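Local coordinates for outer membrane protein OMP121 (Bacteroides thetaiotaomicron, PDB 5FQ8) that probably imports peptides across the outer membrane as a TonB-dependent receptor working with partner proteins, and binds calcium and magnesium ions, at residues Ala631-Gly636 / Gly686-Asn691; Ser93-Asn98 / Gln675-Ala680; Met692-Ile697 / Ser733-Leu738; Gly740-Tyr745 / Met753-Gly758. All coordinates share one frame; numbering follows the deposited sequence.

Contact 1. Residues Ala631-Gly636 / Gly686-Asn691; sequences AGNVLG and GYTAQN. With MG (magnesium ion), chain L.
Thr688 grips the carbonyl oxygen of Asn633 with two groups. Thr688 N donates to Asn633 O at 2.8 Å, in the carbonyl plane, while Thr688 OG1 makes a longer bond to Asn633 O, 3.2 Å, from well above that plane. A chi1 of 46°, with OG1 between the backbone N and the carbonyl carbon, turns the hydroxyl back to this acceptor. From here the chains continue as a short parallel strand pair, Val634 beside Ala689 and Leu635 beside Gln690, next to the antiparallel strands of the TonB-dependent receptor barrel. Leu635 N reaches Ala689 O at 2.8 Å in a nearly straight bond (173°), and Asn691 N returns one to Leu635 O at 3.2 Å. On the Leu635 side, CD1 sits over one face of the Tyr687 ring, 3.7 Å from its centroid, while CD2 runs alongside Gln690, whose NE2 bonds to a polar side chain of another protein's chain. At the loop end Asn633 OD1 binds the magnesium ion at 2.2 Å. Ala631 O, two waters and a backbone atom of the other protein's chain are further ligands, and one of those waters also donates to Gly686 O at 2.9 Å.

Contact 2. Residues Ser93-Asn98 / Gln675-Ala680; sequences SLSGTN and QIFSLA
Leu94 CB lies over one face of the Phe677 ring, offset toward the rim and 4.2 Å from Phe677 CD1. Ser95 CB meets the same ring at its edge, close to the ring plane and 3.4 Å from Phe677 CE1, and Leu679 CD1 also sits at the edge in plane. This is where a loop of the plug domain touches the barrel, the plug-in-barrel architecture of TonB-dependent receptors. Phe677, on barrel strand 661-680, points to the plug loop from CB, and with CG anti to the backbone N (chi1 173°) its ring comes beside Leu94 and Ser95, while Thr742 packs against its side chain as well. A glycine in place of Ser95 would probably leave the CE1 edge of Phe677 without its neighbour and Leu94 O without the hydroxyl that bonds to it. Gln675 extends its amide to the backbone around Ser93 and Leu94, where the modelled approach of OE1 is doubtful. Its NE2 bonds to Ser92 O, a sounder tie between strand and plug. Inside the loop, Ser93 N donates to Asn98 OD1 at 3.1 Å, tilted out of the amide plane, and Asn98 ND2 bonds to Asp959 OD1. The peptide between Ser95 and Gly96 is cis. Just before it, Ser95 OG curls back and donates to Leu94 O at 2.7 Å, in the carbonyl plane and on a lone pair.

Contact 3. Residues Met692-Ile697 / Ser733-Leu738; sequences MNLGKI and SLPEEL
Leu694 and Leu734 lie side by side, pointing the same way, and open the apolar part of this contact with Leu694 CD1 at 3.6 Å from Leu734 CD2. The other branch of Leu694 meets the proline ring across its path: CD2 stands 3.9 Å from Pro735 CD, the two side chains at about a right angle. An alanine replacing Leu694 would remove both methyl branches and is likely to open a gap beside Leu734 CD2 and Pro735 CD. Further along, Met692 sets its sulfur against both methyls of Leu738, SD lying 4.1 Å from Leu738 CD1 and equally far from CD2. With CG between the backbone N and the carbonyl carbon (chi1 46°) and a bend at chi3, the thioether is turned to Leu738, while the CG of Met692 passes loosely by the CG of Pro735.

The polar and backbone part is close but slight. Gly695 CA makes a CA-H...O contact with Ser733 O at 3.2 Å, and Ser733 OG lies 3.6 Å from the same CA. Asn693 O rests against the CG of Pro735 at 3.8 Å. Within 733-738, Leu738 N bonds back to Pro735 O at 3.3 Å around the short 3-10 turn.

The loop after strand 716-731 is thus laid along the end of strand 689-693. Strand 689-693 pairs with strand 661-680, to which Met692 and Leu694 bond by backbone through Phe677 and Gln675; Leu694 also touches Leu94 of the plug, and Leu738 packs on an apolar side chain of another protein's chain.

Contact 4. Residues Gly740-Tyr745 / Met753-Gly758; sequences GITTIY and MYAITG
Met753 O takes the backbone N-H of Ile744 at 3.0 Å, in the carbonyl plane, and more weakly that of Tyr745. Two residues facing one make a classic beta bulge in the antiparallel hairpin of strands 741-746 and 752-756. Just past the bulge Met753 N donates to Tyr745 O at 2.8 Å. On its other side Ala755 N bonds to Thr742 O at 3.0 Å, while the return bond from Thr742 N to Ala755 O is weak.

Around this backbone the side chains pack on the two sides of the hairpin. Ile741, with CG1 anti to the backbone N (chi1 179°), lays CD1 over one face of the Tyr754 ring, 4.1 Å from the centroid. Thr743 OG1 also comes to this ring, 3.4 Å from Tyr754 CE1. The methyl of Ala755 is met by Ile744 CD1 at 4.0 Å and by Thr742 CG2 at a like distance, and Leu94 of the plug packs on it too.

Further out, Lys765 of the next strand, 763-766, makes a cation-pi contact with Tyr754, whose OH bonds to a polar side chain of another protein's chain. Tyr745 meets Tyr964 edge-to-face, and Thr743 packs on the backbone of the bound peptide, consistent with a place beside a peptide substrate. At the far end, Thr757 OG1 donates to Gly740 O at 3.3 Å, tilted 24° from the carbonyl plane.

How the contacts relate
Contact 2 is the buried one, plug against barrel, while contacts 1, 3 and 4 are partly buried. Strand 689-693 serves both contact 1 and contact 3, and it pairs with strand 661-680 of contact 2, so these three lie along neighbouring strands. Contact 4 stands apart in its own small antiparallel sheet, but Thr742 packs on Phe677 and Leu679 of contact 2, and Leu734 of contact 3 touches the hairpin. The chemistry follows position: metal, water and backbone bonds at the partner-protein side in contact 1, hairpin backbone bonds, some of them weak, with a bulge in contact 4, and mainly side-chain packing in contacts 2 and 3, where a loop meets a strand.

Contact 1. Residues Ala631-Gly636 / Gly686-Asn691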
loop_
_atom_site.group_PDB
_atom_site.type_symbol
_atom_site.label_atom_id
_atom_site.label_comp_id
_atom_site.label_asym_id
_atom_site.label_seq_id
_atom_site.Cartn_x
_atom_site.Cartn_y
_atom_site.Cartn_z
ATOM N N ALA B 631 -20.868 -2.869 -11.761
ATOM C CA ALA B 631 -21.562 -4.145 -11.675
ATOM C C ALA B 631 -20.603 -5.275 -11.983
ATOM O O ALA B 631 -19.891 -5.240 -12.992
ATOM C CB ALA B 631 -22.742 -4.195 -12.632
ATOM N N GLY B 632 -20.604 -6.283 -11.115
ATOM C CA GLY B 632 -19.603 -7.331 -11.205
ATOM C C GLY B 632 -19.775 -8.164 -12.458
ATOM O O GLY B 632 -20.890 -8.434 -12.906
ATOM N N ASN B 633 -18.657 -8.589 -13.017
ATOM C CA ASN B 633 -18.741 -9.216 -14.321
ATOM C C ASN B 633 -19.159 -10.673 -14.279
ATOM O O ASN B 633 -19.304 -11.270 -15.347
ATOM C CB ASN B 633 -17.406 -9.096 -15.036
ATOM C CG ASN B 633 -17.099 -7.694 -15.439
ATOM O OD1 ASN B 633 -17.824 -6.763 -15.105
ATOM N ND2 ASN B 633 -16.014 -7.523 -16.160
ATOM N N VAL B 634 -19.370 -11.261 -13.104
ATOM C CA VAL B 634 -19.697 -12.678 -12.989
ATOM C C VAL B 634 -21.099 -12.809 -12.425
ATOM O O VAL B 634 -21.336 -12.525 -11.253
ATOM C CB VAL B 634 -18.685 -13.429 -12.125
ATOM C CG1 VAL B 634 -19.176 -14.835 -11.880
ATOM C CG2 VAL B 634 -17.346 -13.440 -12.798
ATOM N N LEU B 635 -22.013 -13.284 -13.243
ATOM C CA LEU B 635 -23.413 -13.306 -12.870
ATOM C C LEU B 635 -23.645 -14.364 -11.815
ATOM O O LEU B 635 -23.311 -15.527 -12.016
ATOM C CB LEU B 635 -24.265 -13.581 -14.102
ATOM C CG LEU B 635 -25.777 -13.574 -13.976
ATOM C CD1 LEU B 635 -26.228 -12.223 -13.482
ATOM C CD2 LEU B 635 -26.364 -13.869 -15.319
ATOM N N GLY B 636 -24.209 -13.973 -10.694
ATOM C CA GLY B 636 -24.530 -14.943 -9.679
ATOM C C GLY B 636 -25.744 -15.760 -10.055
ATOM O O GLY B 636 -26.484 -15.437 -10.977
ATOM N N GLY B 686 -23.749 -8.213 -20.725
ATOM C CA GLY B 686 -23.534 -7.456 -19.518
ATOM C C GLY B 686 -22.622 -8.126 -18.522
ATOM O O GLY B 686 -22.158 -7.465 -17.593
ATOM N N TYR B 687 -22.357 -9.409 -18.684
ATOM C CA TYR B 687 -21.445 -10.142 -17.829
ATOM C C TYR B 687 -20.514 -10.966 -18.703
ATOM O O TYR B 687 -20.849 -11.295 -19.837
ATOM C CB TYR B 687 -22.210 -11.032 -16.872
ATOM C CG TYR B 687 -23.271 -10.337 -16.050
ATOM C CD1 TYR B 687 -24.481 -9.958 -16.609
ATOM C CD2 TYR B 687 -23.075 -10.094 -14.705
ATOM C CE1 TYR B 687 -25.454 -9.346 -15.852
ATOM C CE2 TYR B 687 -24.040 -9.483 -13.946
ATOM C CZ TYR B 687 -25.224 -9.113 -14.525
ATOM O OH TYR B 687 -26.180 -8.506 -13.759
ATOM N N THR B 688 -19.329 -11.262 -18.184
ATOM C CA THR B 688 -18.370 -12.092 -18.895
ATOM C C THR B 688 -18.419 -13.548 -18.483
ATOM O O THR B 688 -17.728 -14.372 -19.089
ATOM C CB THR B 688 -16.961 -11.602 -18.663
ATOM O OG1 THR B 688 -16.794 -11.357 -17.268
ATOM C CG2 THR B 688 -16.731 -10.366 -19.396
ATOM N N ALA B 689 -19.195 -13.880 -17.462
ATOM C CA ALA B 689 -19.321 -15.263 -17.048
ATOM C C ALA B 689 -20.594 -15.404 -16.250
ATOM O O ALA B 689 -21.093 -14.440 -15.679
ATOM C CB ALA B 689 -18.119 -15.721 -16.228
ATOM N N GLN B 690 -21.125 -16.612 -16.231
ATOM C CA GLN B 690 -22.265 -16.931 -15.395
ATOM C C GLN B 690 -21.944 -18.197 -14.638
ATOM O O GLN B 690 -21.432 -19.150 -15.220
ATOM C CB GLN B 690 -23.542 -17.106 -16.202
ATOM C CG GLN B 690 -24.719 -17.454 -15.330
ATOM C CD GLN B 690 -25.983 -17.691 -16.096
ATOM O OE1 GLN B 690 -27.036 -17.910 -15.510
ATOM N NE2 GLN B 690 -25.892 -17.662 -17.414
ATOM N N ASN B 691 -22.211 -18.199 -13.341
ATOM C CA ASN B 691 -21.999 -19.392 -12.539
ATOM C C ASN B 691 -23.145 -20.356 -12.783
ATOM O O ASN B 691 -24.303 -20.020 -12.525
ATOM C CB ASN B 691 -21.919 -19.036 -11.059
ATOM C CG ASN B 691 -20.758 -18.149 -10.734
ATOM O OD1 ASN B 691 -19.756 -18.130 -11.436
ATOM N ND2 ASN B 691 -20.879 -17.416 -9.645
HETATM MG MG MG L . -19.311 -5.200 -15.118
HETATM O O HOH W 1 -20.845 -6.499 -15.147
HETATM O O HOH W 2 -27.942 -16.861 -13.042
HETATM O O HOH W 3 -17.856 -3.893 -14.545
#

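Contact 2. Residues Ser93-Asn98 / Gln675-Ala680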
loop_
_atom_site.group_PDB
_atom_site.type_symbol
_atom_site.label_atom_id
_atom_site.label_comp_id
_atom_site.label_asym_id
_atom_site.label_seq_id
_atom_site.Cartn_x
_atom_site.Cartn_y
_atom_site.Cartn_z
ATOM N N SER B 93 -12.377 -31.222 -11.754
ATOM C CA SER B 93 -12.778 -29.851 -11.472
ATOM C C SER B 93 -12.268 -28.968 -12.599
ATOM O O SER B 93 -11.058 -28.890 -12.834
ATOM C CB SER B 93 -12.222 -29.414 -10.116
ATOM O OG SER B 93 -12.813 -28.215 -9.643
ATOM N N LEU B 94 -13.183 -28.325 -13.323
ATOM C CA LEU B 94 -12.730 -27.545 -14.462
ATOM C C LEU B 94 -12.012 -26.294 -14.013
ATOM O O LEU B 94 -11.142 -25.797 -14.721
ATOM C CB LEU B 94 -13.892 -27.194 -15.367
ATOM C CG LEU B 94 -13.516 -27.255 -16.829
ATOM C CD1 LEU B 94 -12.884 -28.584 -17.085
ATOM C CD2 LEU B 94 -14.763 -27.099 -17.649
ATOM N N SER B 95 -12.365 -25.766 -12.859
ATOM C CA SER B 95 -11.498 -24.825 -12.185
ATOM C C SER B 95 -11.893 -24.759 -10.739
ATOM O O SER B 95 -13.050 -24.476 -10.418
ATOM C CB SER B 95 -11.557 -23.448 -12.815
ATOM O OG SER B 95 -10.566 -23.339 -13.814
ATOM N N GLY B 96 -10.946 -25.101 -9.874
ATOM C CA GLY B 96 -9.673 -25.671 -10.287
ATOM C C GLY B 96 -8.998 -26.412 -9.143
ATOM O O GLY B 96 -7.833 -26.187 -8.822
ATOM N N THR B 97 -9.755 -27.297 -8.508
ATOM C CA THR B 97 -9.315 -27.996 -7.307
ATOM C C THR B 97 -9.257 -29.488 -7.603
ATOM O O THR B 97 -10.276 -30.181 -7.532
ATOM C CB THR B 97 -10.257 -27.720 -6.151
ATOM O OG1 THR B 97 -10.424 -26.307 -5.991
ATOM C CG2 THR B 97 -9.692 -28.325 -4.876
ATOM N N ASN B 98 -8.073 -29.993 -7.927
ATOM C CA ASN B 98 -7.948 -31.404 -8.244
ATOM C C ASN B 98 -6.994 -32.161 -7.348
ATOM O O ASN B 98 -6.792 -33.354 -7.564
ATOM C CB ASN B 98 -7.511 -31.592 -9.698
ATOM C CG ASN B 98 -8.516 -31.066 -10.667
ATOM O OD1 ASN B 98 -9.407 -31.780 -11.102
ATOM N ND2 ASN B 98 -8.390 -29.806 -11.001
ATOM N N GLN B 675 -20.897 -29.691 -11.682
ATOM C CA GLN B 675 -19.872 -28.905 -11.017
ATOM C C GLN B 675 -20.107 -27.419 -11.259
ATOM O O GLN B 675 -20.237 -26.978 -12.403
ATOM C CB GLN B 675 -18.501 -29.348 -11.520
ATOM C CG GLN B 675 -17.527 -28.273 -11.899
ATOM C CD GLN B 675 -16.378 -28.831 -12.696
ATOM O OE1 GLN B 675 -15.411 -28.149 -12.982
ATOM N NE2 GLN B 675 -16.481 -30.090 -13.050
ATOM N N ILE B 676 -20.180 -26.651 -10.175
ATOM C CA ILE B 676 -20.406 -25.214 -10.281
ATOM C C ILE B 676 -19.143 -24.528 -10.775
ATOM O O ILE B 676 -18.059 -24.713 -10.223
ATOM C CB ILE B 676 -20.842 -24.631 -8.934
ATOM C CG1 ILE B 676 -22.241 -25.082 -8.570
ATOM C CG2 ILE B 676 -20.840 -23.160 -9.009
ATOM C CD1 ILE B 676 -22.271 -26.153 -7.561
ATOM N N PHE B 677 -19.290 -23.694 -11.791
ATOM C CA PHE B 677 -18.140 -23.136 -12.475
ATOM C C PHE B 677 -18.541 -21.811 -13.093
ATOM O O PHE B 677 -19.683 -21.648 -13.521
ATOM C CB PHE B 677 -17.643 -24.125 -13.537
ATOM C CG PHE B 677 -16.576 -23.588 -14.420
ATOM C CD1 PHE B 677 -15.289 -23.469 -13.973
ATOM C CD2 PHE B 677 -16.858 -23.234 -15.709
ATOM C CE1 PHE B 677 -14.305 -22.993 -14.780
ATOM C CE2 PHE B 677 -15.878 -22.749 -16.528
ATOM C CZ PHE B 677 -14.586 -22.630 -16.057
ATOM N N SER B 678 -17.610 -20.861 -13.113
ATOM C CA SER B 678 -17.863 -19.552 -13.718
ATOM C C SER B 678 -17.653 -19.686 -15.213
ATOM O O SER B 678 -16.562 -19.466 -15.734
ATOM C CB SER B 678 -16.958 -18.497 -13.109
ATOM O OG SER B 678 -17.446 -18.087 -11.842
ATOM N N LEU B 679 -18.732 -20.019 -15.911
ATOM C CA LEU B 679 -18.680 -20.357 -17.326
ATOM C C LEU B 679 -18.629 -19.116 -18.203
ATOM O O LEU B 679 -19.362 -18.158 -17.975
ATOM C CB LEU B 679 -19.906 -21.182 -17.689
ATOM C CG LEU B 679 -19.878 -21.891 -19.023
ATOM C CD1 LEU B 679 -18.650 -22.751 -19.066
ATOM C CD2 LEU B 679 -21.125 -22.714 -19.141
ATOM N N ALA B 680 -17.795 -19.156 -19.239
ATOM C CA ALA B 680 -17.617 -17.986 -20.096
ATOM C C ALA B 680 -18.906 -17.614 -20.814
ATOM O O ALA B 680 -19.720 -18.470 -21.155
ATOM C CB ALA B 680 -16.513 -18.229 -21.116
#

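Contact 3. Residues Met692-Ile697 / Ser733-Leu738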
loop_
_atom_site.group_PDB
_atom_site.type_symbol
_atom_site.label_atom_id
_atom_site.label_comp_id
_atom_site.label_asym_id
_atom_site.label_seq_id
_atom_site.Cartn_x
_atom_site.Cartn_y
_atom_site.Cartn_z
ATOM N N MET B 692 -22.841 -21.547 -13.281
ATOM C CA MET B 692 -23.897 -22.533 -13.419
ATOM C C MET B 692 -23.316 -23.924 -13.278
ATOM O O MET B 692 -22.102 -24.110 -13.269
ATOM C CB MET B 692 -24.638 -22.368 -14.744
ATOM C CG MET B 692 -23.761 -22.172 -15.956
ATOM S SD MET B 692 -24.594 -21.263 -17.266
ATOM C CE MET B 692 -26.276 -21.749 -17.023
ATOM N N ASN B 693 -24.211 -24.894 -13.129
ATOM C CA ASN B 693 -23.817 -26.294 -13.053
ATOM C C ASN B 693 -23.392 -26.800 -14.419
ATOM O O ASN B 693 -24.158 -26.723 -15.378
ATOM C CB ASN B 693 -24.984 -27.129 -12.540
ATOM C CG ASN B 693 -25.482 -26.661 -11.203
ATOM O OD1 ASN B 693 -26.571 -26.132 -11.096
ATOM N ND2 ASN B 693 -24.683 -26.852 -10.173
ATOM N N LEU B 694 -22.187 -27.344 -14.506
ATOM C CA LEU B 694 -21.692 -27.819 -15.787
ATOM C C LEU B 694 -22.255 -29.195 -16.116
ATOM O O LEU B 694 -23.086 -29.760 -15.403
ATOM C CB LEU B 694 -20.172 -27.875 -15.796
ATOM C CG LEU B 694 -19.377 -26.590 -15.705
ATOM C CD1 LEU B 694 -17.948 -26.850 -16.072
ATOM C CD2 LEU B 694 -19.960 -25.551 -16.603
ATOM N N GLY B 695 -21.791 -29.735 -17.223
ATOM C CA GLY B 695 -22.081 -31.105 -17.573
ATOM C C GLY B 695 -21.116 -32.068 -16.915
ATOM O O GLY B 695 -20.433 -31.750 -15.942
ATOM N N LYS B 696 -21.060 -33.267 -17.472
ATOM C CA LYS B 696 -20.206 -34.325 -16.960
ATOM C C LYS B 696 -18.793 -34.198 -17.505
ATOM O O LYS B 696 -18.589 -34.065 -18.711
ATOM C CB LYS B 696 -20.782 -35.688 -17.330
ATOM C CG LYS B 696 -22.139 -35.958 -16.734
ATOM C CD LYS B 696 -22.799 -37.178 -17.328
ATOM C CE LYS B 696 -24.145 -37.354 -16.715
ATOM N NZ LYS B 696 -24.710 -38.672 -16.979
ATOM N N ILE B 697 -17.830 -34.232 -16.610
ATOM C CA ILE B 697 -16.437 -34.434 -16.959
ATOM C C ILE B 697 -16.103 -35.884 -16.649
ATOM O O ILE B 697 -16.178 -36.313 -15.494
ATOM C CB ILE B 697 -15.523 -33.477 -16.189
ATOM C CG1 ILE B 697 -16.043 -32.060 -16.315
ATOM C CG2 ILE B 697 -14.111 -33.550 -16.727
ATOM C CD1 ILE B 697 -15.581 -31.413 -17.544
ATOM N N SER B 733 -20.467 -32.457 -21.751
ATOM C CA SER B 733 -21.209 -31.316 -22.257
ATOM C C SER B 733 -20.872 -30.100 -21.419
ATOM O O SER B 733 -20.592 -30.208 -20.227
ATOM C CB SER B 733 -22.716 -31.560 -22.245
ATOM O OG SER B 733 -23.166 -31.832 -20.934
ATOM N N LEU B 734 -20.859 -28.948 -22.071
ATOM C CA LEU B 734 -20.840 -27.665 -21.418
ATOM C C LEU B 734 -22.096 -26.927 -21.841
ATOM O O LEU B 734 -22.403 -26.906 -23.038
ATOM C CB LEU B 734 -19.599 -26.871 -21.801
ATOM C CG LEU B 734 -18.318 -27.355 -21.134
ATOM C CD1 LEU B 734 -17.153 -26.637 -21.703
ATOM C CD2 LEU B 734 -18.384 -27.128 -19.646
ATOM N N PRO B 735 -22.855 -26.342 -20.906
ATOM C CA PRO B 735 -24.155 -25.749 -21.240
ATOM C C PRO B 735 -24.233 -25.030 -22.577
ATOM O O PRO B 735 -23.529 -24.045 -22.818
ATOM C CB PRO B 735 -24.378 -24.788 -20.073
ATOM C CG PRO B 735 -23.781 -25.490 -18.948
ATOM C CD PRO B 735 -22.572 -26.217 -19.476
ATOM N N GLU B 736 -25.105 -25.548 -23.446
ATOM C CA GLU B 736 -25.146 -25.122 -24.839
ATOM C C GLU B 736 -25.376 -23.633 -24.949
ATOM O O GLU B 736 -24.758 -22.960 -25.778
ATOM C CB GLU B 736 -26.259 -25.858 -25.583
ATOM C CG GLU B 736 -25.978 -27.300 -25.973
ATOM C CD GLU B 736 -27.195 -27.981 -26.585
ATOM O OE1 GLU B 736 -28.294 -27.395 -26.493
ATOM O OE2 GLU B 736 -27.062 -29.089 -27.156
ATOM N N GLU B 737 -26.247 -23.105 -24.093
ATOM C CA GLU B 737 -26.747 -21.747 -24.237
ATOM C C GLU B 737 -25.646 -20.715 -24.251
ATOM O O GLU B 737 -25.859 -19.620 -24.767
ATOM C CB GLU B 737 -27.735 -21.449 -23.124
ATOM C CG GLU B 737 -28.764 -22.541 -22.968
ATOM C CD GLU B 737 -28.293 -23.631 -22.046
ATOM O OE1 GLU B 737 -27.648 -23.294 -21.035
ATOM O OE2 GLU B 737 -28.548 -24.818 -22.337
ATOM N N LEU B 738 -24.473 -21.040 -23.733
ATOM C CA LEU B 738 -23.359 -20.108 -23.703
ATOM C C LEU B 738 -22.227 -20.528 -24.618
ATOM O O LEU B 738 -21.114 -20.018 -24.473
ATOM C CB LEU B 738 -22.827 -19.957 -22.283
ATOM C CG LEU B 738 -23.477 -19.023 -21.279
ATOM C CD1 LEU B 738 -24.867 -19.464 -20.902
ATOM C CD2 LEU B 738 -22.603 -18.982 -20.058
#

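Contact 4. Residues Gly740-Tyr745 / Met753-Gly758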
loop_
_atom_site.group_PDB
_atom_site.type_symbol
_atom_site.label_atom_id
_atom_site.label_comp_id
_atom_site.label_asym_id
_atom_site.label_seq_id
_atom_site.Cartn_x
_atom_site.Cartn_y
_atom_site.Cartn_z
ATOM N N GLY B 740 -20.119 -24.009 -26.527
ATOM C CA GLY B 740 -19.635 -25.255 -25.976
ATOM C C GLY B 740 -18.173 -25.199 -25.611
ATOM O O GLY B 740 -17.483 -26.217 -25.657
ATOM N N ILE B 741 -17.694 -24.021 -25.230
ATOM C CA ILE B 741 -16.269 -23.762 -25.112
ATOM C C ILE B 741 -16.076 -22.779 -23.975
ATOM O O ILE B 741 -16.963 -21.984 -23.682
ATOM C CB ILE B 741 -15.718 -23.235 -26.455
ATOM C CG1 ILE B 741 -14.240 -22.914 -26.379
ATOM C CG2 ILE B 741 -16.447 -22.004 -26.857
ATOM C CD1 ILE B 741 -13.677 -22.466 -27.694
ATOM N N THR B 742 -14.933 -22.868 -23.298
ATOM C CA THR B 742 -14.637 -21.967 -22.193
ATOM C C THR B 742 -13.152 -22.012 -21.888
ATOM O O THR B 742 -12.564 -23.076 -21.835
ATOM C CB THR B 742 -15.454 -22.309 -20.947
ATOM O OG1 THR B 742 -15.240 -21.311 -19.955
ATOM C CG2 THR B 742 -15.076 -23.640 -20.382
ATOM N N THR B 743 -12.554 -20.854 -21.702
ATOM C CA THR B 743 -11.119 -20.766 -21.514
ATOM C C THR B 743 -10.711 -21.249 -20.129
ATOM O O THR B 743 -11.360 -20.927 -19.135
ATOM C CB THR B 743 -10.656 -19.329 -21.695
ATOM O OG1 THR B 743 -11.183 -18.799 -22.909
ATOM C CG2 THR B 743 -9.171 -19.269 -21.747
ATOM N N ILE B 744 -9.630 -22.023 -20.074
ATOM C CA ILE B 744 -8.995 -22.405 -18.821
ATOM C C ILE B 744 -7.758 -21.564 -18.543
ATOM O O ILE B 744 -7.523 -21.156 -17.407
ATOM C CB ILE B 744 -8.657 -23.907 -18.834
ATOM C CG1 ILE B 744 -9.923 -24.732 -18.755
ATOM C CG2 ILE B 744 -7.778 -24.270 -17.684
ATOM C CD1 ILE B 744 -9.659 -26.187 -18.939
ATOM N N TYR B 745 -6.969 -21.305 -19.572
ATOM C CA TYR B 745 -5.889 -20.339 -19.522
ATOM C C TYR B 745 -5.449 -20.105 -20.950
ATOM O O TYR B 745 -5.597 -20.989 -21.790
ATOM C CB TYR B 745 -4.720 -20.813 -18.655
ATOM C CG TYR B 745 -3.772 -19.704 -18.395
ATOM C CD1 TYR B 745 -3.977 -18.836 -17.334
ATOM C CD2 TYR B 745 -2.701 -19.477 -19.236
ATOM C CE1 TYR B 745 -3.138 -17.799 -17.108
ATOM C CE2 TYR B 745 -1.853 -18.434 -19.011
ATOM C CZ TYR B 745 -2.085 -17.600 -17.942
ATOM O OH TYR B 745 -1.255 -16.558 -17.705
ATOM N N MET B 753 -5.751 -22.610 -24.090
ATOM C CA MET B 753 -6.162 -23.946 -23.689
ATOM C C MET B 753 -7.596 -23.893 -23.184
ATOM O O MET B 753 -7.929 -23.075 -22.326
ATOM C CB MET B 753 -5.206 -24.498 -22.622
ATOM C CG MET B 753 -5.569 -25.851 -22.044
ATOM S SD MET B 753 -4.691 -26.240 -20.537
ATOM C CE MET B 753 -3.399 -27.205 -21.123
ATOM N N TYR B 754 -8.434 -24.759 -23.707
ATOM C CA TYR B 754 -9.871 -24.635 -23.533
ATOM C C TYR B 754 -10.434 -25.848 -22.823
ATOM O O TYR B 754 -9.719 -26.774 -22.474
ATOM C CB TYR B 754 -10.560 -24.444 -24.889
ATOM C CG TYR B 754 -10.242 -23.117 -25.516
ATOM C CD1 TYR B 754 -10.923 -21.969 -25.130
ATOM C CD2 TYR B 754 -9.236 -22.996 -26.465
ATOM C CE1 TYR B 754 -10.624 -20.752 -25.673
ATOM C CE2 TYR B 754 -8.939 -21.777 -27.021
ATOM C CZ TYR B 754 -9.635 -20.659 -26.617
ATOM O OH TYR B 754 -9.352 -19.431 -27.160
ATOM N N ALA B 755 -11.738 -25.808 -22.591
ATOM C CA ALA B 755 -12.544 -26.983 -22.297
ATOM C C ALA B 755 -13.715 -26.946 -23.262
ATOM O O ALA B 755 -14.570 -26.069 -23.163
ATOM C CB ALA B 755 -13.020 -26.999 -20.851
ATOM N N ILE B 756 -13.741 -27.879 -24.200
ATOM C CA ILE B 756 -14.708 -27.895 -25.287
ATOM C C ILE B 756 -15.565 -29.142 -25.158
ATOM O O ILE B 756 -15.117 -30.160 -24.635
ATOM C CB ILE B 756 -13.971 -27.845 -26.630
ATOM C CG1 ILE B 756 -12.881 -26.789 -26.568
ATOM C CG2 ILE B 756 -14.909 -27.511 -27.730
ATOM C CD1 ILE B 756 -12.160 -26.605 -27.863
ATOM N N THR B 757 -16.796 -29.066 -25.658
ATOM C CA THR B 757 -17.838 -29.999 -25.242
ATOM C C THR B 757 -17.448 -31.449 -25.493
ATOM O O THR B 757 -17.345 -32.237 -24.553
ATOM C CB THR B 757 -19.165 -29.670 -25.927
ATOM O OG1 THR B 757 -19.754 -28.540 -25.286
ATOM C CG2 THR B 757 -20.130 -30.816 -25.800
ATOM N N GLY B 758 -17.244 -31.839 -26.741
ATOM C CA GLY B 758 -17.035 -33.261 -26.952
ATOM C C GLY B 758 -15.584 -33.683 -27.017
ATOM O O GLY B 758 -15.233 -34.577 -27.784
#